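Endo alpha-1,4 polygalactosaminidase (Neosartorya fumigata, PDB 6OJ1) cleaves alpha-1,4-linked galactosamine polymers from within the chain as a (beta/alpha)-barrel glycoside hydrolase, and so disrupts microbial biofilms. Local coordinates at residues L134-D148 and L173-K187. Sequence-based numbering, arbitrary orientation.
Sequences LDMARDKGCDGVDPD and LANAAHARNMSIGLK. With NAG (2-acetamido-2-deoxy-beta-D-glucopyranose), chain D.
Arg180 runs from CB to NE along Leu134, Asp135 and Arg138. Its CB packs on CB of Arg138. CG follows, near Arg138 NH1. CD rests 3.7 Å from Leu134 CB. CG of Arg180 stands anti to the carbonyl carbon (chi1 -63°) and the chain runs extended to NE, which carries the guanidinium to Asp135. NE donates to Asp135 OD1 at 2.8 Å, nearly along the C-O axis. NH1 reaches the same oxygen on the syn side, tilted 29° from the carboxylate plane. Arg180 NH2 donates to Ala176 O from above its carbonyl plane. These bonds, near the guanidinium plane, fix its rotation. The Arg138 guanidinium lies close by; its NH1 is near Asp135 OD1 by charge alone, and its NE and NH2 both donate to Asp139 OD1. The carboxylates probably offset the like charges.

Met182 fills the layer beneath. Its SD sits 3.7 Å from Ala137 CB and also meets Val145 CG1, while the bend at chi3 (-61°) brings CE to Leu134 O. Leu134 CD1 presses on Ala176 CB at 3.5 Å.

Strands 144-148 and 183-187 run parallel. Ser183 N donates to Asp143 O, and Val145 N to Ser183 O at 2.9 Å. Pro147 CG touches Ile184 CD1. Asp148 OD2 is hydrogen-bonded to Tyr85 OH.

The contact joins both strands of the beta-alpha-beta unit 144-148, 163-179, 183-187 and packs its helix beside the preceding helix 124-140 of the barrel. Ionic bonds tie the helix ends, and apolar groups and sulfur fill the layer beneath. At the strand ends Lys187 NZ holds two aspartates: Asp148 OD1 by a salt bridge at 3.0 Å, its hydrogen bond weak, and Asp146 through two waters, weakly at OD1.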
ATOM      1  N   LEU A 134      -5.415  12.402  -3.421  1.00 18.29           N
ATOM      2  CA  LEU A 134      -5.264  11.876  -4.780  1.00 16.47           C
ATOM      3  C   LEU A 134      -4.919  12.983  -5.772  1.00 17.43           C
ATOM      4  O   LEU A 134      -4.145  12.758  -6.712  1.00 17.76           O
ATOM      5  CB  LEU A 134      -6.545  11.153  -5.222  1.00 14.36           C
ATOM      6  CG  LEU A 134      -6.817   9.845  -4.457  1.00 14.93           C
ATOM      7  CD1 LEU A 134      -8.206   9.292  -4.852  1.00 17.26           C
ATOM      8  CD2 LEU A 134      -5.741   8.786  -4.681  1.00 15.40           C
ATOM      9  N   ASP A 135      -5.501  14.177  -5.597  1.00 17.70           N
ATOM     10  CA  ASP A 135      -5.093  15.333  -6.387  1.00 19.69           C
ATOM     11  C   ASP A 135      -3.598  15.574  -6.247  1.00 19.04           C
ATOM     12  O   ASP A 135      -2.895  15.790  -7.243  1.00 22.07           O
ATOM     13  CB  ASP A 135      -5.844  16.597  -5.946  1.00 20.23           C
ATOM     14  CG  ASP A 135      -7.286  16.647  -6.407  1.00 22.72           C
ATOM     15  OD1 ASP A 135      -7.754  15.753  -7.148  1.00 20.71           O
ATOM     16  OD2 ASP A 135      -7.965  17.620  -6.003  1.00 23.35           O
ATOM     17  N   MET A 136      -3.098  15.545  -5.011  1.00 21.66           N
ATOM     18  CA  MET A 136      -1.669  15.745  -4.794  1.00 19.05           C
ATOM     19  C   MET A 136      -0.841  14.671  -5.492  1.00 17.43           C
ATOM     20  O   MET A 136       0.168  14.973  -6.142  1.00 21.39           O
ATOM     21  CB  MET A 136      -1.342  15.769  -3.300  1.00 18.43           C
ATOM     22  CG  MET A 136       0.194  15.762  -3.084  1.00 22.31           C
ATOM     23  SD  MET A 136       0.646  15.716  -1.337  1.00 29.71           S
ATOM     24  CE  MET A 136       0.280  17.404  -0.923  1.00 27.47           C
ATOM     25  N   ALA A 137      -1.249  13.402  -5.365  1.00 18.76           N
ATOM     26  CA  ALA A 137      -0.533  12.324  -6.045  1.00 18.36           C
ATOM     27  C   ALA A 137      -0.489  12.555  -7.548  1.00 17.87           C
ATOM     28  O   ALA A 137       0.571  12.431  -8.176  1.00 19.61           O
ATOM     29  CB  ALA A 137      -1.174  10.968  -5.735  1.00 17.99           C
ATOM     30  N   ARG A 138      -1.641  12.873  -8.146  1.00 16.43           N
ATOM     31  CA  ARG A 138      -1.673  13.181  -9.572  1.00 18.94           C
ATOM     32  C   ARG A 138      -0.746  14.347  -9.905  1.00 18.09           C
ATOM     33  O   ARG A 138       0.056  14.274 -10.844  1.00 22.21           O
ATOM     34  CB  ARG A 138      -3.105  13.513 -10.006  1.00 16.96           C
ATOM     35  CG  ARG A 138      -3.198  13.994 -11.454  1.00 20.15           C
ATOM     36  CD  ARG A 138      -4.445  14.894 -11.649  1.00 23.86           C
ATOM     37  NE  ARG A 138      -4.448  16.029 -10.717  1.00 21.21           N
ATOM     38  CZ  ARG A 138      -5.542  16.600 -10.215  1.00 25.14           C
ATOM     39  NH1 ARG A 138      -6.778  16.170 -10.542  1.00 20.64           N
ATOM     40  NH2 ARG A 138      -5.401  17.625  -9.381  1.00 22.10           N
ATOM     41  N   ASP A 139      -0.848  15.435  -9.138  1.00 19.86           N
ATOM     42  CA  ASP A 139      -0.054  16.629  -9.411  1.00 22.66           C
ATOM     43  C   ASP A 139       1.434  16.357  -9.289  1.00 20.84           C
ATOM     44  O   ASP A 139       2.237  16.982  -9.996  1.00 22.71           O
ATOM     45  CB  ASP A 139      -0.446  17.769  -8.462  1.00 23.98           C
ATOM     46  CG  ASP A 139      -1.851  18.289  -8.700  1.00 31.09           C
ATOM     47  OD1 ASP A 139      -2.436  17.998  -9.767  1.00 25.12           O
ATOM     48  OD2 ASP A 139      -2.382  18.980  -7.801  1.00 27.52           O
ATOM     49  N   LYS A 140       1.829  15.434  -8.405  1.00 20.19           N
ATOM     50  CA  LYS A 140       3.244  15.103  -8.248  1.00 23.24           C
ATOM     51  C   LYS A 140       3.734  14.120  -9.299  1.00 23.79           C
ATOM     52  O   LYS A 140       4.938  13.853  -9.364  1.00 25.75           O
ATOM     53  CB  LYS A 140       3.497  14.527  -6.849  1.00 23.26           C
ATOM     54  CG  LYS A 140       3.426  15.564  -5.736  1.00 23.91           C
ATOM     55  CD  LYS A 140       3.956  14.968  -4.429  1.00 23.59           C
ATOM     56  CE  LYS A 140       3.973  16.010  -3.334  1.00 28.67           C
ATOM     57  NZ  LYS A 140       4.643  15.527  -2.086  1.00 24.07           N
ATOM     58  N   GLY A 141       2.835  13.577 -10.116  1.00 20.00           N
ATOM     59  CA  GLY A 141       3.230  12.689 -11.186  1.00 20.94           C
ATOM     60  C   GLY A 141       3.224  11.222 -10.832  1.00 21.51           C
ATOM     61  O   GLY A 141       3.753  10.421 -11.613  1.00 23.48           O
ATOM     62  N   CYS A 142       2.636  10.848  -9.685  1.00 22.68           N
ATOM     63  CA  CYS A 142       2.550   9.449  -9.280  1.00 19.82           C
ATOM     64  C   CYS A 142       1.907   8.610 -10.375  1.00 23.23           C
ATOM     65  O   CYS A 142       0.900   9.005 -10.965  1.00 24.94           O
ATOM     66  CB  CYS A 142       1.733   9.310  -7.996  1.00 17.84           C
ATOM     67  SG  CYS A 142       2.375  10.257  -6.597  1.00 22.75           S
ATOM     68  N   ASP A 143       2.485   7.438 -10.630  1.00 19.69           N
ATOM     69  CA  ASP A 143       1.887   6.510 -11.588  1.00 21.68           C
ATOM     70  C   ASP A 143       0.725   5.758 -10.979  1.00 22.71           C
ATOM     71  O   ASP A 143      -0.215   5.388 -11.689  1.00 21.32           O
ATOM     72  CB  ASP A 143       2.933   5.517 -12.093  1.00 21.91           C
ATOM     73  CG  ASP A 143       4.016   6.194 -12.881  1.00 31.19           C
ATOM     74  OD1 ASP A 143       3.710   6.696 -13.989  1.00 26.99           O
ATOM     75  OD2 ASP A 143       5.168   6.257 -12.391  1.00 24.41           O
ATOM     76  N   GLY A 144       0.770   5.538  -9.672  1.00 18.16           N
ATOM     77  CA  GLY A 144      -0.277   4.812  -8.982  1.00 19.54           C
ATOM     78  C   GLY A 144      -0.215   5.199  -7.526  1.00 19.87           C
ATOM     79  O   GLY A 144       0.685   5.925  -7.098  1.00 17.51           O
ATOM     80  N   VAL A 145      -1.192   4.712  -6.761  1.00 16.79           N
ATOM     81  CA  VAL A 145      -1.266   5.006  -5.334  1.00 15.77           C
ATOM     82  C   VAL A 145      -1.480   3.710  -4.565  1.00 16.13           C
ATOM     83  O   VAL A 145      -2.070   2.747  -5.074  1.00 17.07           O
ATOM     84  CB  VAL A 145      -2.380   6.030  -5.004  1.00 13.12           C
ATOM     85  CG1 VAL A 145      -2.060   7.422  -5.600  1.00 17.04           C
ATOM     86  CG2 VAL A 145      -3.747   5.542  -5.502  1.00 16.46           C
ATOM     87  N   ASP A 146      -1.010   3.707  -3.312  1.00 15.68           N
ATOM     88  CA  ASP A 146      -1.027   2.540  -2.426  1.00 17.45           C
ATOM     89  C   ASP A 146      -1.725   2.966  -1.139  1.00 16.67           C
ATOM     90  O   ASP A 146      -1.067   3.409  -0.184  1.00 16.34           O
ATOM     91  CB  ASP A 146       0.409   2.051  -2.182  1.00 17.59           C
ATOM     92  CG  ASP A 146       0.509   0.946  -1.136  1.00 16.66           C
ATOM     93  OD1 ASP A 146      -0.507   0.294  -0.814  1.00 17.55           O
ATOM     94  OD2 ASP A 146       1.624   0.734  -0.621  1.00 20.12           O
ATOM     95  N   PRO A 147      -3.060   2.866  -1.080  1.00 18.21           N
ATOM     96  CA  PRO A 147      -3.821   3.408   0.061  1.00 16.30           C
ATOM     97  C   PRO A 147      -3.889   2.417   1.216  1.00 18.43           C
ATOM     98  O   PRO A 147      -4.387   1.296   1.066  1.00 17.64           O
ATOM     99  CB  PRO A 147      -5.217   3.673  -0.535  1.00 16.23           C
ATOM    100  CG  PRO A 147      -5.046   3.509  -2.044  1.00 17.36           C
ATOM    101  CD  PRO A 147      -3.955   2.497  -2.190  1.00 18.56           C
ATOM    102  N   ASP A 148      -3.398   2.847   2.384  1.00 14.87           N
ATOM    103  CA  ASP A 148      -3.213   1.972   3.532  1.00 13.33           C
ATOM    104  C   ASP A 148      -4.447   1.959   4.418  1.00 16.12           C
ATOM    105  O   ASP A 148      -5.310   2.849   4.358  1.00 15.75           O
ATOM    106  CB  ASP A 148      -1.987   2.429   4.349  1.00 14.99           C
ATOM    107  CG  ASP A 148      -1.373   1.324   5.190  1.00 17.86           C
ATOM    108  OD1 ASP A 148      -1.858   0.159   5.182  1.00 16.07           O
ATOM    109  OD2 ASP A 148      -0.354   1.621   5.862  1.00 19.01           O
ATOM    110  N   LEU A 173     -12.126   5.045  -3.949  1.00 17.85           N
ATOM    111  CA  LEU A 173     -10.737   5.445  -4.171  1.00 16.41           C
ATOM    112  C   LEU A 173     -10.258   5.029  -5.557  1.00 17.93           C
ATOM    113  O   LEU A 173      -9.553   5.794  -6.226  1.00 17.44           O
ATOM    114  CB  LEU A 173      -9.831   4.833  -3.099  1.00 13.92           C
ATOM    115  CG  LEU A 173     -10.019   5.298  -1.650  1.00 16.51           C
ATOM    116  CD1 LEU A 173      -9.105   4.473  -0.737  1.00 17.65           C
ATOM    117  CD2 LEU A 173      -9.710   6.803  -1.496  1.00 17.97           C
ATOM    118  N   ALA A 174     -10.628   3.818  -6.006  1.00 17.44           N
ATOM    119  CA  ALA A 174     -10.161   3.324  -7.301  1.00 21.00           C
ATOM    120  C   ALA A 174     -10.726   4.155  -8.445  1.00 19.51           C
ATOM    121  O   ALA A 174     -10.002   4.528  -9.374  1.00 17.82           O
ATOM    122  CB  ALA A 174     -10.547   1.852  -7.492  1.00 16.25           C
ATOM    123  N   ASN A 175     -12.026   4.444  -8.403  1.00 17.35           N
ATOM    124  CA  ASN A 175     -12.613   5.265  -9.452  1.00 17.91           C
ATOM    125  C   ASN A 175     -12.005   6.662  -9.460  1.00 19.60           C
ATOM    126  O   ASN A 175     -11.769   7.235 -10.529  1.00 21.79           O
ATOM    127  CB  ASN A 175     -14.131   5.317  -9.282  1.00 20.20           C
ATOM    128  CG  ASN A 175     -14.773   3.956  -9.470  1.00 28.08           C
ATOM    129  OD1 ASN A 175     -14.224   3.087 -10.158  1.00 25.47           O
ATOM    130  ND2 ASN A 175     -15.935   3.759  -8.858  1.00 28.31           N
ATOM    131  N   ALA A 176     -11.730   7.216  -8.276  1.00 19.73           N
ATOM    132  CA  ALA A 176     -11.122   8.545  -8.197  1.00 21.07           C
ATOM    133  C   ALA A 176      -9.687   8.537  -8.708  1.00 21.25           C
ATOM    134  O   ALA A 176      -9.257   9.480  -9.396  1.00 20.73           O
ATOM    135  CB  ALA A 176     -11.143   9.046  -6.755  1.00 18.45           C
ATOM    136  N   ALA A 177      -8.917   7.506  -8.344  1.00 16.55           N
ATOM    137  CA  ALA A 177      -7.555   7.393  -8.860  1.00 16.60           C
ATOM    138  C   ALA A 177      -7.568   7.223 -10.374  1.00 19.44           C
ATOM    139  O   ALA A 177      -6.809   7.884 -11.094  1.00 18.60           O
ATOM    140  CB  ALA A 177      -6.838   6.213  -8.198  1.00 17.74           C
ATOM    141  N   HIS A 178      -8.438   6.346 -10.883  1.00 17.91           N
ATOM    142  CA  HIS A 178      -8.460   6.139 -12.327  1.00 20.83           C
ATOM    143  C   HIS A 178      -8.877   7.410 -13.052  1.00 22.51           C
ATOM    144  O   HIS A 178      -8.392   7.678 -14.156  1.00 22.38           O
ATOM    145  CB  HIS A 178      -9.399   4.981 -12.691  1.00 21.02           C
ATOM    146  CG  HIS A 178      -8.953   3.651 -12.164  1.00 21.40           C
ATOM    147  ND1 HIS A 178      -9.818   2.589 -11.994  1.00 22.32           N
ATOM    148  CD2 HIS A 178      -7.732   3.214 -11.767  1.00 22.14           C
ATOM    149  CE1 HIS A 178      -9.149   1.558 -11.504  1.00 22.44           C
ATOM    150  NE2 HIS A 178      -7.882   1.908 -11.360  1.00 22.64           N
ATOM    151  N   ALA A 179      -9.737   8.222 -12.428  1.00 18.95           N
ATOM    152  CA  ALA A 179     -10.169   9.474 -13.048  1.00 20.72           C
ATOM    153  C   ALA A 179      -9.022  10.460 -13.144  1.00 19.73           C
ATOM    154  O   ALA A 179      -9.047  11.361 -13.991  1.00 21.59           O
ATOM    155  CB  ALA A 179     -11.306  10.105 -12.250  1.00 21.15           C
ATOM    156  N   ARG A 180      -8.023  10.293 -12.289  1.00 21.36           N
ATOM    157  CA  ARG A 180      -6.823  11.116 -12.294  1.00 20.72           C
ATOM    158  C   ARG A 180      -5.676  10.439 -13.025  1.00 21.88           C
ATOM    159  O   ARG A 180      -4.524  10.872 -12.892  1.00 22.40           O
ATOM    160  CB  ARG A 180      -6.444  11.447 -10.850  1.00 19.93           C
ATOM    161  CG  ARG A 180      -7.510  12.273 -10.150  1.00 20.20           C
ATOM    162  CD  ARG A 180      -7.413  12.150  -8.626  1.00 22.41           C
ATOM    163  NE  ARG A 180      -8.252  13.158  -7.972  1.00 21.84           N
ATOM    164  CZ  ARG A 180      -9.581  13.097  -7.881  1.00 24.46           C
ATOM    165  NH1 ARG A 180     -10.243  14.079  -7.268  1.00 22.25           N
ATOM    166  NH2 ARG A 180     -10.264  12.076  -8.425  1.00 19.83           N
ATOM    167  N   ASN A 181      -5.973   9.390 -13.800  1.00 18.88           N
ATOM    168  CA  ASN A 181      -4.995   8.667 -14.617  1.00 20.71           C
ATOM    169  C   ASN A 181      -3.942   7.946 -13.782  1.00 21.25           C
ATOM    170  O   ASN A 181      -2.784   7.816 -14.200  1.00 24.62           O
ATOM    171  CB  ASN A 181      -4.319   9.602 -15.618  1.00 24.25           C
ATOM    172  CG  ASN A 181      -3.620   8.861 -16.718  1.00 39.25           C
ATOM    173  OD1 ASN A 181      -4.141   7.894 -17.274  1.00 41.76           O
ATOM    174  ND2 ASN A 181      -2.417   9.300 -17.032  1.00 54.26           N
ATOM    175  N   MET A 182      -4.320   7.472 -12.598  1.00 20.28           N
ATOM    176  CA  MET A 182      -3.415   6.698 -11.766  1.00 17.92           C
ATOM    177  C   MET A 182      -3.983   5.309 -11.517  1.00 24.23           C
ATOM    178  O   MET A 182      -5.203   5.120 -11.448  1.00 20.72           O
ATOM    179  CB  MET A 182      -3.173   7.387 -10.421  1.00 17.36           C
ATOM    180  CG  MET A 182      -2.427   8.719 -10.570  1.00 18.41           C
ATOM    181  SD  MET A 182      -2.183   9.513  -8.972  1.00 19.07           S
ATOM    182  CE  MET A 182      -3.868   9.755  -8.457  1.00 19.77           C
ATOM    183  N   SER A 183      -3.076   4.348 -11.364  1.00 19.74           N
ATOM    184  CA  SER A 183      -3.419   2.998 -10.950  1.00 18.89           C
ATOM    185  C   SER A 183      -3.519   2.923  -9.427  1.00 20.29           C
ATOM    186  O   SER A 183      -3.127   3.843  -8.703  1.00 20.84           O
ATOM    187  CB  SER A 183      -2.392   2.007 -11.497  1.00 22.76           C
ATOM    188  OG  SER A 183      -2.339   2.121 -12.914  1.00 22.67           O
ATOM    189  N   ILE A 184      -4.058   1.806  -8.942  1.00 19.67           N
ATOM    190  CA  ILE A 184      -4.321   1.610  -7.522  1.00 16.82           C
ATOM    191  C   ILE A 184      -4.247   0.116  -7.230  1.00 15.89           C
ATOM    192  O   ILE A 184      -4.368  -0.721  -8.125  1.00 17.86           O
ATOM    193  CB  ILE A 184      -5.706   2.174  -7.130  1.00 16.69           C
ATOM    194  CG1 ILE A 184      -5.839   2.304  -5.614  1.00 13.78           C
ATOM    195  CG2 ILE A 184      -6.830   1.296  -7.715  1.00 18.30           C
ATOM    196  CD1 ILE A 184      -7.095   3.110  -5.203  1.00 20.29           C
ATOM    197  N   GLY A 185      -4.046  -0.229  -5.960  1.00 19.57           N
ATOM    198  CA  GLY A 185      -4.110  -1.617  -5.549  1.00 18.93           C
ATOM    199  C   GLY A 185      -4.694  -1.752  -4.157  1.00 16.83           C
ATOM    200  O   GLY A 185      -4.869  -0.767  -3.441  1.00 18.52           O
ATOM    201  N   LEU A 186      -4.979  -3.003  -3.786  1.00 17.31           N
ATOM    202  CA  LEU A 186      -5.558  -3.334  -2.489  1.00 18.33           C
ATOM    203  C   LEU A 186      -4.454  -3.678  -1.491  1.00 18.24           C
ATOM    204  O   LEU A 186      -3.671  -4.600  -1.723  1.00 19.56           O
ATOM    205  CB  LEU A 186      -6.531  -4.509  -2.620  1.00 16.64           C
ATOM    206  CG  LEU A 186      -7.204  -4.899  -1.306  1.00 19.28           C
ATOM    207  CD1 LEU A 186      -8.146  -3.755  -0.847  1.00 17.76           C
ATOM    208  CD2 LEU A 186      -7.966  -6.213  -1.450  1.00 21.51           C
ATOM    209  N   LYS A 187      -4.411  -2.955  -0.374  1.00 16.03           N
ATOM    210  CA  LYS A 187      -3.464  -3.227   0.706  1.00 17.29           C
ATOM    211  C   LYS A 187      -4.093  -4.252   1.643  1.00 19.19           C
ATOM    212  O   LYS A 187      -5.070  -3.946   2.335  1.00 17.33           O
ATOM    213  CB  LYS A 187      -3.139  -1.943   1.461  1.00 14.27           C
ATOM    214  CG  LYS A 187      -2.180  -2.108   2.645  1.00 15.86           C
ATOM    215  CD  LYS A 187      -0.797  -2.578   2.191  1.00 18.11           C
ATOM    216  CE  LYS A 187       0.239  -2.479   3.324  1.00 18.41           C
ATOM    217  NZ  LYS A 187       0.480  -1.077   3.774  1.00 17.96           N
TER
HETATM  218  C1  NAG D   1      -1.714   8.660 -18.097  1.00 53.59           C
HETATM  219  C2  NAG D   1      -0.851   9.683 -18.810  1.00 60.92           C
HETATM  220  C3  NAG D   1      -0.348   9.104 -20.128  1.00 66.13           C
HETATM  221  C4  NAG D   1       0.348   7.767 -19.874  1.00 73.48           C
HETATM  222  C5  NAG D   1      -0.521   6.838 -19.013  1.00 68.80           C
HETATM  223  C6  NAG D   1       0.193   5.577 -18.579  1.00 71.94           C
HETATM  224  C7  NAG D   1      -2.777  11.040 -19.578  1.00 39.90           C
HETATM  225  C8  NAG D   1      -3.361  12.422 -19.636  1.00 40.72           C
HETATM  226  N2  NAG D   1      -1.569  10.936 -19.005  1.00 51.38           N
HETATM  227  O3  NAG D   1       0.553  10.020 -20.741  1.00 56.40           O
HETATM  228  O4  NAG D   1       0.631   7.113 -21.107  1.00 81.20           O
HETATM  229  O5  NAG D   1      -0.946   7.506 -17.814  1.00 56.64           O
HETATM  230  O6  NAG D   1       1.328   5.870 -17.774  1.00 75.68           O
HETATM  231  O7  NAG D   1      -3.368  10.067 -20.046  1.00 43.46           O
HETATM  232  O   HOH W   1      -0.568   5.865 -14.329  1.00 30.09           O
HETATM  233  O   HOH W   2      -0.813   0.963   1.799  1.00 14.99           O
HETATM  234  O   HOH W   3       2.167  -0.399   1.664  1.00 20.75           O
HETATM  235  O   HOH W   4      -5.831  -0.375  -0.652  1.00 17.77           O